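Local coordinates for protein post-proline cleaving enzyme (Rickettsia typhi, PDB 4HVT) that probably acts as a serine endopeptidase of the prolyl oligopeptidase family, cutting short peptides on the carboxyl side of proline, at residues K391-N396 and I412-S417; I418-I423 and F442-Y447. All blocks are in the same frame, centred on the assembly; numbering follows the deposited sequence.

Contact 1 of 2, residues K391-N396 and I412-S417; sequences KLPYQN and ITIENS. With EDO (1,2-ethanediol), chain G.
Ile-414 meets the loop 391-396 with both of its branches. The longer one ends in CD1, which lies 3.7 Å from Leu-392 CD2 and equally close to Pro-393 CD, where the side chains of Pro-393 and Ile-414 cross at about a right angle. The shorter one, CG2, lies anti to the backbone N and comes within 3.5 Å of Tyr-394 CD1, at one corner of the ring. The Tyr-394 ring then runs along the strand, with Ile-414 C above its rim and Glu-415 N 3.9 Å above the centre of the same face. Its OH reaches beyond the strand backbone to hydrogen-bond Pro-420 O and Thr-422 OG1. Glu-415 offers the ring its backbone, CA being 3.3 Å from Tyr-394 CE2. Its side chain departs from the loop: OE2 accepts a hydrogen bond from O2 of a 1,2-ethanediol, probably from the crystallisation liquor, and OE1 is bound by Phe-496 N. Asn-416 turns back toward the loop and donates an N-H from ND2 to Gln-395 O over 2.8 Å, with an N-H...O angle of 154°. That acceptor lies near the amide plane of Asn-416, while the donor is tilted 28° from the carbonyl plane. OD1 of the same amide accepts from Ile-418 N. At Ser-417 a water accepts from the backbone N and donates to Asn-396 O. The link between propeller blades six and seven is thus held to the seventh by an aromatic face, apolar contacts, one direct hydrogen bond and a water bridge; the Asn-416 amide, bonded at both ends, probably rotates little.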
loop_
_atom_site.group_PDB
_atom_site.type_symbol
_atom_site.label_atom_id
_atom_site.label_comp_id
_atom_site.label_asym_id
_atom_site.label_seq_id
_atom_site.Cartn_x
_atom_site.Cartn_y
_atom_site.Cartn_z
ATOM N N LYS A 391 22.551 -1.624 14.189
ATOM C CA LYS A 391 22.587 -0.164 14.367
ATOM C C LYS A 391 22.303 0.479 13.009
ATOM O O LYS A 391 22.858 0.053 11.990
ATOM C CB LYS A 391 23.989 0.235 14.918
ATOM N N LEU A 392 21.355 1.389 12.960
ATOM C CA LEU A 392 21.005 2.070 11.712
ATOM C C LEU A 392 21.678 3.456 11.637
ATOM O O LEU A 392 21.311 4.305 12.398
ATOM C CB LEU A 392 19.493 2.216 11.657
ATOM C CG LEU A 392 18.728 0.877 11.710
ATOM C CD1 LEU A 392 17.246 1.057 11.525
ATOM C CD2 LEU A 392 19.249 -0.156 10.720
ATOM N N PRO A 393 22.606 3.671 10.703
ATOM C CA PRO A 393 23.358 4.928 10.763
ATOM C C PRO A 393 22.714 6.099 10.068
ATOM O O PRO A 393 23.397 6.876 9.369
ATOM C CB PRO A 393 24.673 4.558 10.070
ATOM C CG PRO A 393 24.252 3.623 9.000
ATOM C CD PRO A 393 23.085 2.828 9.594
ATOM N N TYR A 394 21.410 6.267 10.290
ATOM C CA TYR A 394 20.692 7.486 9.938
ATOM C C TYR A 394 19.924 8.019 11.198
ATOM O O TYR A 394 19.403 7.219 12.015
ATOM C CB TYR A 394 19.674 7.141 8.841
ATOM C CG TYR A 394 20.097 7.058 7.373
ATOM C CD1 TYR A 394 20.986 6.086 6.915
ATOM C CD2 TYR A 394 19.471 7.859 6.417
ATOM C CE1 TYR A 394 21.315 5.981 5.554
ATOM C CE2 TYR A 394 19.818 7.785 5.062
ATOM C CZ TYR A 394 20.721 6.828 4.636
ATOM O OH TYR A 394 21.039 6.741 3.278
ATOM N N GLN A 395 19.817 9.337 11.371
ATOM C CA GLN A 395 18.818 9.895 12.300
ATOM C C GLN A 395 17.409 9.700 11.738
ATOM O O GLN A 395 17.220 9.740 10.529
ATOM C CB GLN A 395 19.022 11.401 12.536
ATOM C CG GLN A 395 20.316 11.742 13.263
ATOM C CD GLN A 395 20.290 11.319 14.726
ATOM O OE1 GLN A 395 21.179 10.599 15.199
ATOM N NE2 GLN A 395 19.253 11.743 15.444
ATOM N N ASN A 396 16.413 9.515 12.597
ATOM C CA ASN A 396 15.043 9.293 12.104
ATOM C C ASN A 396 14.972 8.202 11.004
ATOM O O ASN A 396 14.217 8.268 10.038
ATOM C CB ASN A 396 14.435 10.611 11.636
ATOM C CG ASN A 396 13.849 11.423 12.791
ATOM O OD1 ASN A 396 14.405 12.425 13.174
ATOM N ND2 ASN A 396 12.749 10.948 13.373
ATOM N N ILE A 412 19.197 -4.431 1.986
ATOM C CA ILE A 412 18.612 -3.599 3.046
ATOM C C ILE A 412 18.579 -2.172 2.508
ATOM O O ILE A 412 19.552 -1.757 1.875
ATOM C CB ILE A 412 19.470 -3.684 4.346
ATOM C CG1 ILE A 412 19.094 -4.923 5.240
ATOM C CG2 ILE A 412 19.267 -2.478 5.226
ATOM C CD1 ILE A 412 19.180 -6.188 4.536
ATOM N N THR A 413 17.502 -1.435 2.780
ATOM C CA THR A 413 17.545 0.011 2.583
ATOM C C THR A 413 17.468 0.734 3.921
ATOM O O THR A 413 16.709 0.306 4.818
ATOM C CB THR A 413 16.465 0.516 1.626
ATOM O OG1 THR A 413 15.146 0.168 2.107
ATOM C CG2 THR A 413 16.688 -0.086 0.291
ATOM N N ILE A 414 18.185 1.855 4.054
ATOM C CA ILE A 414 18.020 2.762 5.191
ATOM C C ILE A 414 17.969 4.173 4.585
ATOM O O ILE A 414 18.733 4.499 3.639
ATOM C CB ILE A 414 19.120 2.678 6.269
ATOM C CG1 ILE A 414 19.448 1.235 6.671
ATOM C CG2 ILE A 414 18.739 3.426 7.525
ATOM C CD1 ILE A 414 20.665 1.033 7.524
ATOM N N GLU A 415 17.082 4.986 5.126
ATOM C CA GLU A 415 16.836 6.343 4.637
ATOM C C GLU A 415 16.221 7.171 5.757
ATOM O O GLU A 415 15.888 6.652 6.850
ATOM C CB GLU A 415 15.833 6.327 3.480
ATOM C CG GLU A 415 14.396 5.963 3.890
ATOM C CD GLU A 415 13.610 5.535 2.692
ATOM O OE1 GLU A 415 12.836 6.335 2.122
ATOM O OE2 GLU A 415 13.777 4.359 2.255
ATOM N N ASN A 416 16.059 8.477 5.475
ATOM C CA ASN A 416 15.162 9.286 6.275
ATOM C C ASN A 416 14.540 10.321 5.363
ATOM O O ASN A 416 14.735 10.319 4.176
ATOM C CB ASN A 416 15.843 9.852 7.564
ATOM C CG ASN A 416 16.766 11.036 7.318
ATOM O OD1 ASN A 416 16.596 11.745 6.334
ATOM N ND2 ASN A 416 17.742 11.276 8.234
ATOM N N SER A 417 13.665 11.146 5.886
ATOM C CA SER A 417 12.871 11.986 5.001
ATOM C C SER A 417 13.720 12.920 4.131
ATOM O O SER A 417 13.253 13.334 3.074
ATOM C CB SER A 417 11.868 12.782 5.824
ATOM O OG SER A 417 10.963 13.528 5.009
HETATM C C1 EDO G . 13.083 1.828 -1.457
HETATM O O1 EDO G . 11.767 1.316 -1.284
HETATM C C2 EDO G . 13.331 3.048 -0.589
HETATM O O2 EDO G . 12.474 3.020 0.541
HETATM O O HOH W 1 12.594 10.053 8.411
#

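Contact 2 of 2, residues I418-I423 and F442-Y447; sequences IVPPTI and FDSENY
Phe-442 meets Pro-420 with its CB and Ile-418 with one edge of its ring. The CB packs on Pro-420 CG at 4.1 Å, the two side chains crossing at a slant. With CG anti to the backbone N (chi1 -171°), the ring is carried toward the start of the other segment. There the edge made by CD2 and CE2 faces Ile-418 O, which lies in the ring plane 3.4 Å from CE2. At the tip, Phe-442 CZ stands 3.4 Å above one face of the Tyr-447 ring, offset toward its rim. Phe-442 also makes an edge-to-face contact with Phe-496 and touches helix 498-505. The same Ile-418 carbonyl is the acceptor for Ser-444 OG at 2.6 Å. This hydroxyl approaches at a C=O...O angle of 141°, and Pro-420 CD and Val-419 CG2 gather round the serine side chain. Ser-444 begins a 3-10 turn, closed by the backbone bond from Tyr-447 N to Ser-444 O. Beside it, the Ile-418 side chain leans over the turn, with CD1 3.7 Å from Tyr-447 O and CG2 4.1 Å from Tyr-447 CB. Tyr-447 opens strand 447-455 of the hydrolase sheet, so the contact ties a propeller turn to the linker that leads back into the hydrolase domain. One carbonyl oxygen is its polar centre: a short hydroxyl bond and the edge of an aromatic ring, whose C-H groups carry slight positive charge, probably both help to settle it among largely apolar neighbours.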
loop_
_atom_site.group_PDB
_atom_site.type_symbol
_atom_site.label_atom_id
_atom_site.label_comp_id
_atom_site.label_asym_id
_atom_site.label_seq_id
_atom_site.Cartn_x
_atom_site.Cartn_y
_atom_site.Cartn_z
ATOM N N ILE A 418 14.939 13.253 4.573
ATOM C CA ILE A 418 15.774 14.220 3.842
ATOM C C ILE A 418 17.126 13.630 3.370
ATOM O O ILE A 418 17.897 14.321 2.713
ATOM C CB ILE A 418 16.026 15.545 4.615
ATOM C CG1 ILE A 418 16.732 15.308 5.950
ATOM C CG2 ILE A 418 14.727 16.334 4.797
ATOM C CD1 ILE A 418 17.202 16.563 6.677
ATOM N N VAL A 419 17.379 12.370 3.657
ATOM C CA VAL A 419 18.610 11.701 3.243
ATOM C C VAL A 419 18.237 10.547 2.298
ATOM O O VAL A 419 17.504 9.667 2.705
ATOM C CB VAL A 419 19.428 11.178 4.458
ATOM C CG1 VAL A 419 20.686 10.509 3.935
ATOM C CG2 VAL A 419 19.766 12.321 5.428
ATOM N N PRO A 420 18.730 10.553 1.037
ATOM C CA PRO A 420 18.300 9.522 0.118
ATOM C C PRO A 420 18.672 8.113 0.624
ATOM O O PRO A 420 19.661 7.952 1.346
ATOM C CB PRO A 420 19.060 9.826 -1.184
ATOM C CG PRO A 420 19.336 11.276 -1.117
ATOM C CD PRO A 420 19.523 11.588 0.343
ATOM N N PRO A 421 17.883 7.119 0.209
ATOM C CA PRO A 421 18.138 5.756 0.643
ATOM C C PRO A 421 19.478 5.263 0.174
ATOM O O PRO A 421 19.946 5.595 -0.956
ATOM C CB PRO A 421 17.019 4.937 0.006
ATOM C CG PRO A 421 15.937 5.967 -0.277
ATOM C CD PRO A 421 16.680 7.225 -0.626
ATOM N N THR A 422 20.147 4.544 1.079
ATOM C CA THR A 422 21.334 3.761 0.752
ATOM C C THR A 422 20.926 2.298 0.726
ATOM O O THR A 422 20.114 1.844 1.565
ATOM C CB THR A 422 22.447 3.956 1.781
ATOM O OG1 THR A 422 22.907 5.315 1.768
ATOM C CG2 THR A 422 23.681 3.051 1.492
ATOM N N ILE A 423 21.465 1.550 -0.239
ATOM C CA ILE A 423 21.206 0.073 -0.302
ATOM C C ILE A 423 22.445 -0.623 0.217
ATOM O O ILE A 423 23.592 -0.303 -0.191
ATOM C CB ILE A 423 20.944 -0.434 -1.721
ATOM C CG1 ILE A 423 19.872 0.428 -2.422
ATOM C CG2 ILE A 423 20.532 -1.928 -1.703
ATOM C CD1 ILE A 423 19.532 -0.031 -3.829
ATOM N N PHE A 442 21.148 15.259 -3.953
ATOM C CA PHE A 442 20.223 15.913 -3.013
ATOM C C PHE A 442 21.027 16.309 -1.783
ATOM O O PHE A 442 21.526 15.462 -1.060
ATOM C CB PHE A 442 19.011 15.065 -2.591
ATOM C CG PHE A 442 17.991 15.835 -1.816
ATOM C CD1 PHE A 442 17.143 16.735 -2.453
ATOM C CD2 PHE A 442 17.926 15.729 -0.441
ATOM C CE1 PHE A 442 16.228 17.507 -1.725
ATOM C CE2 PHE A 442 17.001 16.461 0.290
ATOM C CZ PHE A 442 16.152 17.368 -0.346
ATOM N N ASP A 443 21.155 17.614 -1.575
ATOM C CA ASP A 443 22.027 18.183 -0.545
ATOM C C ASP A 443 21.248 18.270 0.766
ATOM O O ASP A 443 20.649 19.319 1.086
ATOM C CB ASP A 443 22.466 19.573 -0.991
ATOM C CG ASP A 443 23.411 20.222 -0.007
ATOM O OD1 ASP A 443 23.970 19.480 0.849
ATOM O OD2 ASP A 443 23.562 21.470 -0.094
ATOM N N SER A 444 21.283 17.177 1.520
ATOM C CA SER A 444 20.519 17.030 2.759
ATOM C C SER A 444 20.811 18.127 3.819
ATOM O O SER A 444 19.925 18.506 4.572
ATOM C CB SER A 444 20.744 15.620 3.309
ATOM O OG SER A 444 20.458 14.679 2.270
ATOM N N GLU A 445 22.044 18.641 3.844
ATOM C CA GLU A 445 22.440 19.694 4.776
ATOM C C GLU A 445 21.736 21.020 4.538
ATOM O O GLU A 445 21.797 21.873 5.403
ATOM C CB GLU A 445 23.959 19.911 4.739
ATOM C CG GLU A 445 24.730 18.818 5.438
ATOM C CD GLU A 445 26.114 19.239 5.893
ATOM O OE1 GLU A 445 26.509 20.425 5.706
ATOM O OE2 GLU A 445 26.833 18.376 6.446
ATOM N N ASN A 446 21.106 21.215 3.376
ATOM C CA ASN A 446 20.357 22.450 3.131
ATOM C C ASN A 446 18.955 22.362 3.718
ATOM O O ASN A 446 18.217 23.336 3.599
ATOM C CB ASN A 446 20.181 22.753 1.638
ATOM C CG ASN A 446 21.433 23.198 0.984
ATOM O OD1 ASN A 446 22.380 23.586 1.659
ATOM N ND2 ASN A 446 21.447 23.184 -0.359
ATOM N N TYR A 447 18.606 21.193 4.302
ATOM C CA TYR A 447 17.252 20.947 4.867
ATOM C C TYR A 447 17.226 20.563 6.354
ATOM O O TYR A 447 18.228 20.143 6.942
ATOM C CB TYR A 447 16.570 19.880 4.020
ATOM C CG TYR A 447 16.554 20.271 2.590
ATOM C CD1 TYR A 447 15.528 21.075 2.076
ATOM C CD2 TYR A 447 17.605 19.923 1.744
ATOM C CE1 TYR A 447 15.546 21.509 0.751
ATOM C CE2 TYR A 447 17.633 20.345 0.414
ATOM C CZ TYR A 447 16.604 21.120 -0.086
ATOM O OH TYR A 447 16.676 21.534 -1.400
#

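How the contacts relate
The two contacts lie on the same side of the chain's centre, their own centres 11 Å apart, and follow one another in sequence: contact 1 closes at residue 417, and contact 2 opens at the next. Both reach the four-stranded seventh blade of the propeller, through its adjacent antiparallel strands 410-415 and 422-426, and the turn between those strands passes from one contact to the other. Tyr-394 joins them directly, its ring packing on Val-419. Contact 1 sits where the chain passes from blade six to blade seven, contact 2 where it leaves blade seven for the eight-stranded hydrolase sheet; the turn they share lies at the interface of the two domains.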